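Local coordinates for cell division control protein 4 (Saccharomyces cerevisiae, PDB 3V7D) that recognises phosphorylated target proteins such as the CDK inhibitor SIC1 for an SCF E3 ubiquitin ligase, which ubiquitinates them for proteasomal degradation, at residues R50-W56 with Q87-R92; Y170-L176 with V187-K191; H390-I396 with S408-Q413. The protein carries 1 engineered substitution. One frame throughout, in Å; residues are numbered along the deposited sequence.

In the fold
From the N terminus the chain first builds a helical F-box region and linker, then an eight-bladed WD40 beta-propeller. Interaction 1 belongs to the helical part: it closes a loop of 30 residues, a little over half of it helical, by bringing 87-92 at the start of the long helix 87-106 against 50-56. Interaction 2 is more local, pairing the two middle strands of the WD 2 blade and closing a 10-residue hairpin segment. Interaction 3, in WD 7, closes 11 residues, mostly strand, and sets the loop before strand 396-401 against the turn that follows strand 405-410. The three lie in series, with no nesting or crossing, and none touches another; the centres of interactions 1 and 3 are about 43 Å apart.

Interaction 1: R50-W56 with Q87-R92; sequences RKSTSLW and QQDRLR
A salt-bridge network of R50, D89 and R92 fastens the F-box region to the start of helix 87-106. R50 grips the carboxylate side-on, NE giving a hydrogen bond of 3.1 Å to D89 OD1 and NH2 one of 3.0 Å to D89 OD2. Both oxygens lie in the guanidinium plane, but the carboxylate is turned 34° from it, and OD2 is met from above its own plane. From one turn further along the helix, R92 NH2 reaches the same D89 OD1 at 2.8 Å, coming over the carboxylate face from which R50 NE also arrives. The shared carboxylate probably offsets the closeness of the two arginines. R92 NH2 also bonds to a polar side chain of another protein chain.

Here the start of helix 53-62 and the loop before it, in the F-box region, pack on the first turns of helix 87-106, and the aliphatic stem of R92 serves this too. Its CB lies over the six-membered ring of W56 in a CH-pi contact, 3.7 Å from the centroid, while L55 CD2 covers the opposite face. Next to it, W56 CB meets L91 CB at 3.7 Å, and L91 CD1 touches the T53 methyl CG2. At the loop between helices 43-49 and 53-62, Q88 bends at chi2 (89°), which folds its amide back so that NE2 donates to K51 O (2.6 Å) from above the carbonyl plane.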
ATOM      1  N   ARG B  50       4.482 -15.581 -18.932  1.00 39.65           N
ATOM      2  CA  ARG B  50       5.028 -14.241 -19.123  1.00 45.53           C
ATOM      3  C   ARG B  50       4.186 -13.407 -20.086  1.00 45.11           C
ATOM      4  O   ARG B  50       4.553 -12.293 -20.442  1.00 40.50           O
ATOM      5  CB  ARG B  50       6.477 -14.325 -19.603  1.00 40.24           C
ATOM      6  CG  ARG B  50       7.387 -15.017 -18.598  1.00 41.17           C
ATOM      7  CD  ARG B  50       8.746 -15.317 -19.193  1.00 41.17           C
ATOM      8  NE  ARG B  50       9.440 -14.105 -19.607  1.00 42.28           N
ATOM      9  CZ  ARG B  50      10.524 -14.095 -20.376  1.00 47.81           C
ATOM     10  NH1 ARG B  50      11.035 -15.237 -20.820  1.00 40.69           N
ATOM     11  NH2 ARG B  50      11.093 -12.943 -20.708  1.00 50.10           N
ATOM     12  N   LYS B  51       3.044 -13.953 -20.484  1.00 41.99           N
ATOM     13  CA  LYS B  51       2.165 -13.306 -21.442  1.00 42.51           C
ATOM     14  C   LYS B  51       1.155 -12.408 -20.734  1.00 40.67           C
ATOM     15  O   LYS B  51       0.776 -11.359 -21.249  1.00 37.05           O
ATOM     16  CB  LYS B  51       1.420 -14.377 -22.234  1.00 46.05           C
ATOM     17  CG  LYS B  51       1.339 -14.170 -23.727  1.00 58.39           C
ATOM     18  CD  LYS B  51       0.597 -15.358 -24.342  1.00 68.07           C
ATOM     19  CE  LYS B  51       0.452 -15.248 -25.849  1.00 72.97           C
ATOM     20  NZ  LYS B  51       1.721 -15.556 -26.564  1.00 72.84           N
ATOM     21  N   SER B  52       0.715 -12.818 -19.549  1.00 42.35           N
ATOM     22  CA  SER B  52      -0.366 -12.106 -18.874  1.00 50.85           C
ATOM     23  C   SER B  52       0.131 -11.035 -17.915  1.00 47.97           C
ATOM     24  O   SER B  52       1.026 -11.270 -17.107  1.00 45.34           O
ATOM     25  CB  SER B  52      -1.273 -13.080 -18.123  1.00 51.70           C
ATOM     26  OG  SER B  52      -0.528 -13.809 -17.166  1.00 47.43           O
ATOM     27  N   THR B  53      -0.466  -9.855 -18.019  1.00 51.44           N
ATOM     28  CA  THR B  53      -0.233  -8.786 -17.068  1.00 47.04           C
ATOM     29  C   THR B  53      -1.027  -9.086 -15.807  1.00 43.94           C
ATOM     30  O   THR B  53      -0.516  -8.972 -14.693  1.00 48.30           O
ATOM     31  CB  THR B  53      -0.686  -7.427 -17.645  1.00 47.81           C
ATOM     32  OG1 THR B  53       0.251  -6.997 -18.641  1.00 49.82           O
ATOM     33  CG2 THR B  53      -0.772  -6.370 -16.553  1.00 49.44           C
ATOM     34  N   SER B  54      -2.277  -9.499 -16.002  1.00 40.23           N
ATOM     35  CA  SER B  54      -3.221  -9.688 -14.908  1.00 43.03           C
ATOM     36  C   SER B  54      -2.712 -10.651 -13.840  1.00 42.97           C
ATOM     37  O   SER B  54      -2.930 -10.433 -12.650  1.00 50.97           O
ATOM     38  CB  SER B  54      -4.587 -10.141 -15.438  1.00 49.86           C
ATOM     39  OG  SER B  54      -4.510 -11.418 -16.049  1.00 58.09           O
ATOM     40  N   LEU B  55      -2.026 -11.705 -14.265  1.00 44.14           N
ATOM     41  CA  LEU B  55      -1.479 -12.683 -13.330  1.00 39.54           C
ATOM     42  C   LEU B  55      -0.596 -12.007 -12.286  1.00 39.76           C
ATOM     43  O   LEU B  55      -0.748 -12.239 -11.090  1.00 41.49           O
ATOM     44  CB  LEU B  55      -0.684 -13.747 -14.087  1.00 38.39           C
ATOM     45  CG  LEU B  55      -0.155 -14.974 -13.346  1.00 43.57           C
ATOM     46  CD1 LEU B  55      -0.034 -16.125 -14.320  1.00 46.38           C
ATOM     47  CD2 LEU B  55       1.194 -14.701 -12.700  1.00 48.18           C
ATOM     48  N   TRP B  56       0.327 -11.171 -12.748  1.00 44.52           N
ATOM     49  CA  TRP B  56       1.272 -10.504 -11.859  1.00 42.06           C
ATOM     50  C   TRP B  56       0.643  -9.304 -11.162  1.00 37.83           C
ATOM     51  O   TRP B  56       1.028  -8.958 -10.046  1.00 36.72           O
ATOM     52  CB  TRP B  56       2.539 -10.116 -12.623  1.00 45.36           C
ATOM     53  CG  TRP B  56       3.227 -11.326 -13.142  1.00 40.49           C
ATOM     54  CD1 TRP B  56       3.224 -11.786 -14.422  1.00 38.15           C
ATOM     55  CD2 TRP B  56       3.968 -12.275 -12.372  1.00 33.33           C
ATOM     56  NE1 TRP B  56       3.944 -12.954 -14.505  1.00 38.74           N
ATOM     57  CE2 TRP B  56       4.410 -13.275 -13.259  1.00 33.70           C
ATOM     58  CE3 TRP B  56       4.315 -12.368 -11.023  1.00 36.45           C
ATOM     59  CZ2 TRP B  56       5.172 -14.359 -12.838  1.00 35.80           C
ATOM     60  CZ3 TRP B  56       5.073 -13.443 -10.607  1.00 44.49           C
ATOM     61  CH2 TRP B  56       5.497 -14.424 -11.512  1.00 42.55           C
ATOM     62  N   GLN B  87       5.873  -5.201 -19.949  1.00 41.30           N
ATOM     63  CA  GLN B  87       5.106  -4.903 -18.749  1.00 42.87           C
ATOM     64  C   GLN B  87       5.001  -6.126 -17.850  1.00 39.83           C
ATOM     65  O   GLN B  87       5.112  -6.013 -16.634  1.00 38.38           O
ATOM     66  CB  GLN B  87       3.708  -4.397 -19.093  1.00 44.87           C
ATOM     67  CG  GLN B  87       2.883  -4.066 -17.858  1.00 47.00           C
ATOM     68  CD  GLN B  87       1.602  -3.340 -18.192  1.00 56.17           C
ATOM     69  OE1 GLN B  87       1.447  -2.162 -17.874  1.00 63.18           O
ATOM     70  NE2 GLN B  87       0.672  -4.037 -18.837  1.00 56.79           N
ATOM     71  N   GLN B  88       4.797  -7.292 -18.458  1.00 42.08           N
ATOM     72  CA  GLN B  88       4.668  -8.539 -17.710  1.00 38.82           C
ATOM     73  C   GLN B  88       5.932  -8.847 -16.912  1.00 37.81           C
ATOM     74  O   GLN B  88       5.864  -9.165 -15.725  1.00 37.02           O
ATOM     75  CB  GLN B  88       4.350  -9.709 -18.647  1.00 34.69           C
ATOM     76  CG  GLN B  88       3.009  -9.608 -19.372  1.00 36.81           C
ATOM     77  CD  GLN B  88       3.105  -8.872 -20.708  1.00 40.45           C
ATOM     78  OE1 GLN B  88       4.015  -8.076 -20.929  1.00 40.31           O
ATOM     79  NE2 GLN B  88       2.164  -9.149 -21.605  1.00 38.45           N
ATOM     80  N   ASP B  89       7.083  -8.747 -17.566  1.00 33.53           N
ATOM     81  CA  ASP B  89       8.355  -9.033 -16.918  1.00 37.21           C
ATOM     82  C   ASP B  89       8.677  -7.984 -15.850  1.00 40.69           C
ATOM     83  O   ASP B  89       9.248  -8.311 -14.810  1.00 35.06           O
ATOM     84  CB  ASP B  89       9.485  -9.129 -17.952  1.00 42.24           C
ATOM     85  CG  ASP B  89       9.342 -10.340 -18.872  1.00 46.60           C
ATOM     86  OD1 ASP B  89       8.680 -11.329 -18.484  1.00 39.81           O
ATOM     87  OD2 ASP B  89       9.899 -10.305 -19.989  1.00 46.93           O
ATOM     88  N   ARG B  90       8.308  -6.732 -16.114  1.00 26.98           N
ATOM     89  CA  ARG B  90       8.474  -5.659 -15.144  1.00 31.60           C
ATOM     90  C   ARG B  90       7.729  -6.007 -13.863  1.00 36.64           C
ATOM     91  O   ARG B  90       8.284  -5.912 -12.766  1.00 33.80           O
ATOM     92  CB  ARG B  90       7.935  -4.335 -15.693  1.00 29.95           C
ATOM     93  CG  ARG B  90       8.833  -3.635 -16.695  1.00 38.42           C
ATOM     94  CD  ARG B  90       8.119  -2.443 -17.327  1.00 41.29           C
ATOM     95  NE  ARG B  90       8.927  -1.802 -18.363  1.00 45.26           N
ATOM     96  CZ  ARG B  90       8.426  -1.057 -19.345  1.00 46.64           C
ATOM     97  NH1 ARG B  90       7.116  -0.865 -19.430  1.00 47.45           N
ATOM     98  NH2 ARG B  90       9.232  -0.510 -20.247  1.00 42.47           N
ATOM     99  N   LEU B  91       6.471  -6.414 -14.015  1.00 32.50           N
ATOM    100  CA  LEU B  91       5.621  -6.734 -12.878  1.00 30.91           C
ATOM    101  C   LEU B  91       6.110  -7.978 -12.132  1.00 35.94           C
ATOM    102  O   LEU B  91       6.021  -8.049 -10.906  1.00 33.38           O
ATOM    103  CB  LEU B  91       4.169  -6.917 -13.326  1.00 32.25           C
ATOM    104  CG  LEU B  91       3.432  -5.664 -13.811  1.00 33.68           C
ATOM    105  CD1 LEU B  91       2.026  -6.029 -14.238  1.00 33.63           C
ATOM    106  CD2 LEU B  91       3.389  -4.580 -12.735  1.00 31.57           C
ATOM    107  N   ARG B  92       6.620  -8.957 -12.874  1.00 33.00           N
ATOM    108  CA  ARG B  92       7.171 -10.158 -12.257  1.00 33.00           C
ATOM    109  C   ARG B  92       8.420  -9.821 -11.442  1.00 29.54           C
ATOM    110  O   ARG B  92       8.554 -10.251 -10.298  1.00 32.21           O
ATOM    111  CB  ARG B  92       7.481 -11.236 -13.307  1.00 33.73           C
ATOM    112  CG  ARG B  92       8.338 -12.394 -12.771  1.00 35.24           C
ATOM    113  CD  ARG B  92       8.357 -13.596 -13.719  1.00 35.92           C
ATOM    114  NE  ARG B  92       8.736 -13.223 -15.078  1.00 40.42           N
ATOM    115  CZ  ARG B  92       9.986 -13.224 -15.528  1.00 44.51           C
ATOM    116  NH1 ARG B  92      10.976 -13.584 -14.722  1.00 45.15           N
ATOM    117  NH2 ARG B  92      10.244 -12.864 -16.778  1.00 46.39           N
TER

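Interaction 2: Y170-L176 with V187-K191; sequences YAHGGIL and VWDIK
This is an antiparallel strand pairing in the WD 2 blade of the propeller, where L176 and W188 form a hydrogen-bonded pair and I175 and D189 the non-hydrogen-bonded pair beside it. L176 N donates to W188 O at 3.0 Å, W188 N returns a bond of 2.7 Å to L176 O, and I190 N reaches G174 O at 2.7 Å, carrying the pairing one step past the strand. On the face with W188, the two methyls of L176 part company: CD1 approaches W188 CD1 at 3.7 Å, while CD2 meets I190 CG1 at 3.6 Å, the leucine and I190 crossing at about a right angle. Chi1 of 71° puts CG between the backbone N and the carbonyl carbon, and from there the methyls reach both partners. The W188 indole NE1 bonds to S178. Across the other face I175 CD1 rests near D189 OD2, whose partner OD1 accepts from K192 N.

The type I' turn from H172 to I175 uses two glycines with positive phi, and Y170 OH accepts from G174 N at 2.9 Å while bonding to D132. Three main-chain bonds hold the register, the tyrosine hydroxyl braces the turn alongside its own backbone bond, and apolar branches fill the face around L176.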
ATOM      1  N   TYR B 170       9.334  17.460   1.997  1.00 47.91           N
ATOM      2  CA  TYR B 170      10.057  17.276   0.751  1.00 44.96           C
ATOM      3  C   TYR B 170       9.095  17.449  -0.418  1.00 45.61           C
ATOM      4  O   TYR B 170       7.976  16.942  -0.391  1.00 45.09           O
ATOM      5  CB  TYR B 170      10.702  15.891   0.716  1.00 40.63           C
ATOM      6  CG  TYR B 170      11.523  15.636  -0.522  1.00 43.32           C
ATOM      7  CD1 TYR B 170      12.857  16.004  -0.576  1.00 43.10           C
ATOM      8  CD2 TYR B 170      10.965  15.026  -1.637  1.00 44.88           C
ATOM      9  CE1 TYR B 170      13.614  15.778  -1.706  1.00 46.92           C
ATOM     10  CE2 TYR B 170      11.716  14.793  -2.772  1.00 45.22           C
ATOM     11  CZ  TYR B 170      13.040  15.171  -2.800  1.00 46.52           C
ATOM     12  OH  TYR B 170      13.795  14.943  -3.925  1.00 50.21           O
ATOM     13  N   ALA B 171       9.529  18.176  -1.442  1.00 45.82           N
ATOM     14  CA  ALA B 171       8.684  18.412  -2.607  1.00 48.94           C
ATOM     15  C   ALA B 171       9.018  17.449  -3.745  1.00 52.73           C
ATOM     16  O   ALA B 171       8.319  16.455  -3.961  1.00 56.84           O
ATOM     17  CB  ALA B 171       8.811  19.857  -3.072  1.00 50.08           C
ATOM     18  N   HIS B 172      10.098  17.752  -4.458  1.00 50.06           N
ATOM     19  CA  HIS B 172      10.540  16.968  -5.604  1.00 51.74           C
ATOM     20  C   HIS B 172      11.868  17.540  -6.071  1.00 56.25           C
ATOM     21  O   HIS B 172      12.146  18.720  -5.854  1.00 56.77           O
ATOM     22  CB  HIS B 172       9.533  17.069  -6.747  1.00 54.50           C
ATOM     23  CG  HIS B 172       9.412  18.450  -7.315  1.00 66.51           C
ATOM     24  ND1 HIS B 172       8.591  19.412  -6.766  1.00 70.07           N
ATOM     25  CD2 HIS B 172      10.021  19.034  -8.374  1.00 74.08           C
ATOM     26  CE1 HIS B 172       8.692  20.527  -7.468  1.00 77.27           C
ATOM     27  NE2 HIS B 172       9.553  20.325  -8.449  1.00 80.61           N
ATOM     28  N   GLY B 173      12.683  16.710  -6.711  1.00 55.36           N
ATOM     29  CA  GLY B 173      13.930  17.169  -7.297  1.00 55.35           C
ATOM     30  C   GLY B 173      14.877  17.842  -6.322  1.00 53.48           C
ATOM     31  O   GLY B 173      15.540  18.815  -6.666  1.00 55.02           O
ATOM     32  N   GLY B 174      14.938  17.323  -5.099  1.00 53.23           N
ATOM     33  CA  GLY B 174      15.847  17.850  -4.100  1.00 50.45           C
ATOM     34  C   GLY B 174      15.419  19.177  -3.505  1.00 48.39           C
ATOM     35  O   GLY B 174      16.223  19.874  -2.889  1.00 49.26           O
ATOM     36  N   ILE B 175      14.152  19.531  -3.688  1.00 51.08           N
ATOM     37  CA  ILE B 175      13.612  20.765  -3.128  1.00 53.57           C
ATOM     38  C   ILE B 175      12.832  20.440  -1.861  1.00 53.29           C
ATOM     39  O   ILE B 175      12.062  19.481  -1.834  1.00 50.62           O
ATOM     40  CB  ILE B 175      12.667  21.470  -4.127  1.00 55.67           C
ATOM     41  CG1 ILE B 175      13.388  21.759  -5.445  1.00 58.31           C
ATOM     42  CG2 ILE B 175      12.103  22.751  -3.528  1.00 58.01           C
ATOM     43  CD1 ILE B 175      14.481  22.803  -5.330  1.00 64.38           C
ATOM     44  N   LEU B 176      13.031  21.228  -0.808  1.00 53.47           N
ATOM     45  CA  LEU B 176      12.292  21.009   0.432  1.00 52.62           C
ATOM     46  C   LEU B 176      11.876  22.312   1.111  1.00 47.87           C
ATOM     47  O   LEU B 176      12.496  23.357   0.915  1.00 47.28           O
ATOM     48  CB  LEU B 176      13.091  20.125   1.394  1.00 55.98           C
ATOM     49  CG  LEU B 176      14.339  20.715   2.054  1.00 58.30           C
ATOM     50  CD1 LEU B 176      14.067  21.025   3.511  1.00 60.16           C
ATOM     51  CD2 LEU B 176      15.518  19.763   1.929  1.00 60.41           C
ATOM     52  N   VAL B 187      12.519  27.716   1.719  1.00 55.88           N
ATOM     53  CA  VAL B 187      12.614  26.764   0.622  1.00 55.95           C
ATOM     54  C   VAL B 187      14.087  26.462   0.380  1.00 59.70           C
ATOM     55  O   VAL B 187      14.906  27.378   0.320  1.00 62.09           O
ATOM     56  CB  VAL B 187      12.000  27.334  -0.670  1.00 53.52           C
ATOM     57  CG1 VAL B 187      12.104  26.323  -1.806  1.00 46.16           C
ATOM     58  CG2 VAL B 187      10.553  27.743  -0.435  1.00 53.21           C
ATOM     59  N   TRP B 188      14.422  25.183   0.247  1.00 57.33           N
ATOM     60  CA  TRP B 188      15.813  24.780   0.091  1.00 59.93           C
ATOM     61  C   TRP B 188      16.021  23.951  -1.171  1.00 59.31           C
ATOM     62  O   TRP B 188      15.126  23.224  -1.606  1.00 59.28           O
ATOM     63  CB  TRP B 188      16.273  23.960   1.299  1.00 58.21           C
ATOM     64  CG  TRP B 188      15.988  24.582   2.633  1.00 52.83           C
ATOM     65  CD1 TRP B 188      14.783  24.638   3.268  1.00 48.04           C
ATOM     66  CD2 TRP B 188      16.934  25.207   3.511  1.00 52.66           C
ATOM     67  NE1 TRP B 188      14.915  25.271   4.480  1.00 50.91           N
ATOM     68  CE2 TRP B 188      16.228  25.630   4.654  1.00 48.49           C
ATOM     69  CE3 TRP B 188      18.307  25.458   3.437  1.00 53.34           C
ATOM     70  CZ2 TRP B 188      16.846  26.287   5.713  1.00 47.08           C
ATOM     71  CZ3 TRP B 188      18.920  26.112   4.492  1.00 50.47           C
ATOM     72  CH2 TRP B 188      18.190  26.517   5.615  1.00 47.81           C
ATOM     73  N   ASP B 189      17.210  24.066  -1.750  1.00 54.00           N
ATOM     74  CA  ASP B 189      17.617  23.204  -2.849  1.00 53.34           C
ATOM     75  C   ASP B 189      18.794  22.362  -2.371  1.00 53.78           C
ATOM     76  O   ASP B 189      19.888  22.883  -2.148  1.00 53.96           O
ATOM     77  CB  ASP B 189      18.017  24.037  -4.071  1.00 58.58           C
ATOM     78  CG  ASP B 189      18.308  23.185  -5.302  1.00 65.00           C
ATOM     79  OD1 ASP B 189      19.058  22.189  -5.199  1.00 65.86           O
ATOM     80  OD2 ASP B 189      17.784  23.517  -6.384  1.00 67.58           O
ATOM     81  N   ILE B 190      18.566  21.062  -2.217  1.00 52.09           N
ATOM     82  CA  ILE B 190      19.604  20.153  -1.735  1.00 54.14           C
ATOM     83  C   ILE B 190      20.822  20.126  -2.658  1.00 59.57           C
ATOM     84  O   ILE B 190      21.964  20.145  -2.200  1.00 65.93           O
ATOM     85  CB  ILE B 190      19.059  18.722  -1.556  1.00 51.96           C
ATOM     86  CG1 ILE B 190      18.039  18.687  -0.421  1.00 50.62           C
ATOM     87  CG2 ILE B 190      20.184  17.747  -1.254  1.00 52.31           C
ATOM     88  CD1 ILE B 190      17.429  17.322  -0.184  1.00 49.54           C
ATOM     89  N   LYS B 191      20.572  20.105  -3.962  1.00 59.79           N
ATOM     90  CA  LYS B 191      21.650  19.980  -4.934  1.00 64.26           C
ATOM     91  C   LYS B 191      22.474  21.256  -5.072  1.00 66.49           C
ATOM     92  O   LYS B 191      23.581  21.222  -5.607  1.00 64.75           O
ATOM     93  CB  LYS B 191      21.102  19.539  -6.294  1.00 73.57           C
ATOM     94  CG  LYS B 191      20.419  18.172  -6.264  1.00 78.29           C
ATOM     95  CD  LYS B 191      19.608  17.910  -7.530  1.00 83.61           C
ATOM     96  CE  LYS B 191      18.663  19.065  -7.834  1.00 88.24           C
ATOM     97  NZ  LYS B 191      17.832  19.422  -6.646  1.00 89.20           N
TER

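Interaction 3: H390-I396 with S408-Q413; sequences HTNLSAI and SGSENQ
The type I turn from H390 to L393 sits against the type II turn from S410 to Q413, which joins two strands of the WD 7 blade in the propeller. From the first turn the H390 imidazole reaches two serines at its edge, S408 on strand 405-410 and S410 at the start of the second turn: ND1 pairs with S410 OG at 2.7 Å and NE2 with S408 OG at 2.8 Å, both nearly straight bonds. Over one face lies I396 CD1, over the opposite face Q413 OE1, 3.5 Å from H390 CG, with the amide only 20° from the ring plane. The other end of that amide, Q413 NE2, donates in its own plane to T391 OG1 at 2.9 Å. N392 does two jobs: ND2 gives E411 O a bond of 2.7 Å, and OD1 makes an Asx turn, accepting from S394 N and, at 2.7 Å, from S394 OG on the same face of its plane. With an alanine in place of N392, E411 O is likely to lose its side-chain donor and the S394 hydroxyl one of the partners that hold its rotation. A395, which packs on the backbone of the bound peptide, is tied to the second turn through a water that donates to A395 O at 2.6 Å and accepts from E411 N at 3.1 Å.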
ATOM      1  N   HIS B 390       2.706  -0.850  23.867  1.00 30.90           N
ATOM      2  CA  HIS B 390       4.081  -0.952  24.334  1.00 31.18           C
ATOM      3  C   HIS B 390       4.066  -1.329  25.815  1.00 29.99           C
ATOM      4  O   HIS B 390       3.386  -0.691  26.619  1.00 29.01           O
ATOM      5  CB  HIS B 390       4.841   0.355  24.087  1.00 31.90           C
ATOM      6  CG  HIS B 390       5.238   0.559  22.656  1.00 34.88           C
ATOM      7  ND1 HIS B 390       6.240   1.426  22.274  1.00 32.52           N
ATOM      8  CD2 HIS B 390       4.769  -0.000  21.514  1.00 30.75           C
ATOM      9  CE1 HIS B 390       6.371   1.393  20.959  1.00 36.42           C
ATOM     10  NE2 HIS B 390       5.488   0.537  20.474  1.00 34.33           N
ATOM     11  N   THR B 391       4.802  -2.381  26.164  1.00 28.88           N
ATOM     12  CA  THR B 391       4.704  -2.993  27.488  1.00 31.82           C
ATOM     13  C   THR B 391       5.136  -2.084  28.637  1.00 36.53           C
ATOM     14  O   THR B 391       4.734  -2.299  29.780  1.00 40.25           O
ATOM     15  CB  THR B 391       5.506  -4.312  27.570  1.00 36.38           C
ATOM     16  OG1 THR B 391       6.849  -4.080  27.129  1.00 37.88           O
ATOM     17  CG2 THR B 391       4.869  -5.386  26.698  1.00 33.11           C
ATOM     18  N   ASN B 392       5.959  -1.080  28.355  1.00 33.43           N
ATOM     19  CA  ASN B 392       6.370  -0.171  29.423  1.00 37.84           C
ATOM     20  C   ASN B 392       5.394   0.988  29.597  1.00 33.70           C
ATOM     21  O   ASN B 392       5.618   1.881  30.410  1.00 33.29           O
ATOM     22  CB  ASN B 392       7.816   0.318  29.253  1.00 38.76           C
ATOM     23  CG  ASN B 392       8.014   1.164  28.010  1.00 47.49           C
ATOM     24  OD1 ASN B 392       7.077   1.420  27.251  1.00 48.80           O
ATOM     25  ND2 ASN B 392       9.247   1.614  27.801  1.00 50.55           N
ATOM     26  N   LEU B 393       4.312   0.954  28.823  1.00 36.76           N
ATOM     27  CA  LEU B 393       3.221   1.915  28.957  1.00 38.39           C
ATOM     28  C   LEU B 393       3.693   3.352  28.758  1.00 40.12           C
ATOM     29  O   LEU B 393       3.105   4.292  29.291  1.00 40.26           O
ATOM     30  CB  LEU B 393       2.535   1.758  30.318  1.00 36.35           C
ATOM     31  CG  LEU B 393       2.025   0.347  30.607  1.00 37.87           C
ATOM     32  CD1 LEU B 393       1.394   0.267  31.989  1.00 37.07           C
ATOM     33  CD2 LEU B 393       1.041  -0.098  29.529  1.00 32.08           C
ATOM     34  N   SER B 394       4.762   3.514  27.991  1.00 38.52           N
ATOM     35  CA  SER B 394       5.266   4.839  27.674  1.00 42.57           C
ATOM     36  C   SER B 394       4.524   5.382  26.459  1.00 38.14           C
ATOM     37  O   SER B 394       4.059   4.620  25.612  1.00 34.28           O
ATOM     38  CB  SER B 394       6.766   4.787  27.391  1.00 45.36           C
ATOM     39  OG  SER B 394       7.039   3.920  26.299  1.00 48.74           O
ATOM     40  N   ALA B 395       4.419   6.703  26.386  1.00 36.01           N
ATOM     41  CA  ALA B 395       3.739   7.373  25.291  1.00 36.45           C
ATOM     42  C   ALA B 395       4.361   7.027  23.942  1.00 38.37           C
ATOM     43  O   ALA B 395       5.585   7.011  23.802  1.00 36.83           O
ATOM     44  CB  ALA B 395       3.784   8.872  25.512  1.00 30.84           C
ATOM     45  N   ILE B 396       3.522   6.747  22.946  1.00 30.68           N
ATOM     46  CA  ILE B 396       4.034   6.517  21.600  1.00 30.15           C
ATOM     47  C   ILE B 396       4.539   7.826  21.006  1.00 32.41           C
ATOM     48  O   ILE B 396       3.781   8.784  20.866  1.00 37.31           O
ATOM     49  CB  ILE B 396       2.975   5.915  20.665  1.00 34.82           C
ATOM     50  CG1 ILE B 396       2.418   4.618  21.257  1.00 30.19           C
ATOM     51  CG2 ILE B 396       3.581   5.650  19.287  1.00 29.02           C
ATOM     52  CD1 ILE B 396       3.477   3.572  21.529  1.00 30.23           C
ATOM     53  N   SER B 408       6.790   0.852  15.419  1.00 30.88           N
ATOM     54  CA  SER B 408       6.421   1.872  16.407  1.00 27.51           C
ATOM     55  C   SER B 408       7.554   2.164  17.383  1.00 32.12           C
ATOM     56  O   SER B 408       8.412   1.316  17.632  1.00 35.87           O
ATOM     57  CB  SER B 408       5.163   1.452  17.169  1.00 27.44           C
ATOM     58  OG  SER B 408       5.308   0.153  17.724  1.00 26.10           O
ATOM     59  N   GLY B 409       7.556   3.369  17.936  1.00 34.78           N
ATOM     60  CA  GLY B 409       8.614   3.774  18.838  1.00 35.72           C
ATOM     61  C   GLY B 409       8.140   4.540  20.057  1.00 34.49           C
ATOM     62  O   GLY B 409       7.165   5.300  20.011  1.00 31.49           O
ATOM     63  N   SER B 410       8.844   4.330  21.160  1.00 30.29           N
ATOM     64  CA  SER B 410       8.618   5.087  22.384  1.00 29.14           C
ATOM     65  C   SER B 410       9.858   4.921  23.244  1.00 35.15           C
ATOM     66  O   SER B 410      10.818   4.273  22.828  1.00 36.61           O
ATOM     67  CB  SER B 410       7.393   4.568  23.132  1.00 28.99           C
ATOM     68  OG  SER B 410       7.614   3.262  23.633  1.00 32.10           O
ATOM     69  N   GLU B 411       9.838   5.500  24.439  1.00 34.37           N
ATOM     70  CA  GLU B 411      10.976   5.421  25.341  1.00 35.15           C
ATOM     71  C   GLU B 411      11.417   3.976  25.555  1.00 33.54           C
ATOM     72  O   GLU B 411      10.623   3.131  25.974  1.00 36.34           O
ATOM     73  CB  GLU B 411      10.636   6.082  26.674  1.00 39.88           C
ATOM     74  CG  GLU B 411      11.792   6.125  27.650  1.00 50.25           C
ATOM     75  CD  GLU B 411      11.484   6.975  28.866  1.00 61.27           C
ATOM     76  OE1 GLU B 411      11.603   8.216  28.772  1.00 58.86           O
ATOM     77  OE2 GLU B 411      11.112   6.399  29.911  1.00 66.36           O
ATOM     78  N   ASN B 412      12.680   3.706  25.226  1.00 33.04           N
ATOM     79  CA  ASN B 412      13.287   2.382  25.365  1.00 34.36           C
ATOM     80  C   ASN B 412      12.695   1.282  24.485  1.00 35.58           C
ATOM     81  O   ASN B 412      13.065   0.113  24.621  1.00 35.61           O
ATOM     82  CB  ASN B 412      13.292   1.930  26.828  1.00 38.08           C
ATOM     83  CG  ASN B 412      14.151   2.814  27.706  1.00 44.50           C
ATOM     84  OD1 ASN B 412      15.241   3.231  27.312  1.00 49.16           O
ATOM     85  ND2 ASN B 412      13.660   3.112  28.903  1.00 42.09           N
ATOM     86  N   GLN B 413      11.789   1.642  23.581  1.00 30.80           N
ATOM     87  CA  GLN B 413      11.132   0.627  22.755  1.00 33.08           C
ATOM     88  C   GLN B 413      11.080   0.948  21.264  1.00 30.66           C
ATOM     89  O   GLN B 413      10.742   2.060  20.855  1.00 34.88           O
ATOM     90  CB  GLN B 413       9.717   0.340  23.261  1.00 30.44           C
ATOM     91  CG  GLN B 413       9.665  -0.321  24.626  1.00 38.06           C
ATOM     92  CD  GLN B 413       8.527  -1.316  24.736  1.00 42.63           C
ATOM     93  OE1 GLN B 413       7.812  -1.573  23.765  1.00 45.12           O
ATOM     94  NE2 GLN B 413       8.361  -1.892  25.916  1.00 37.64           N
TER
HETATM   95  O   HOH W   1       6.085  -3.704  23.680  1.00 35.56           O
HETATM   96  O   HOH W   2       7.617   7.438  25.401  1.00 36.33           O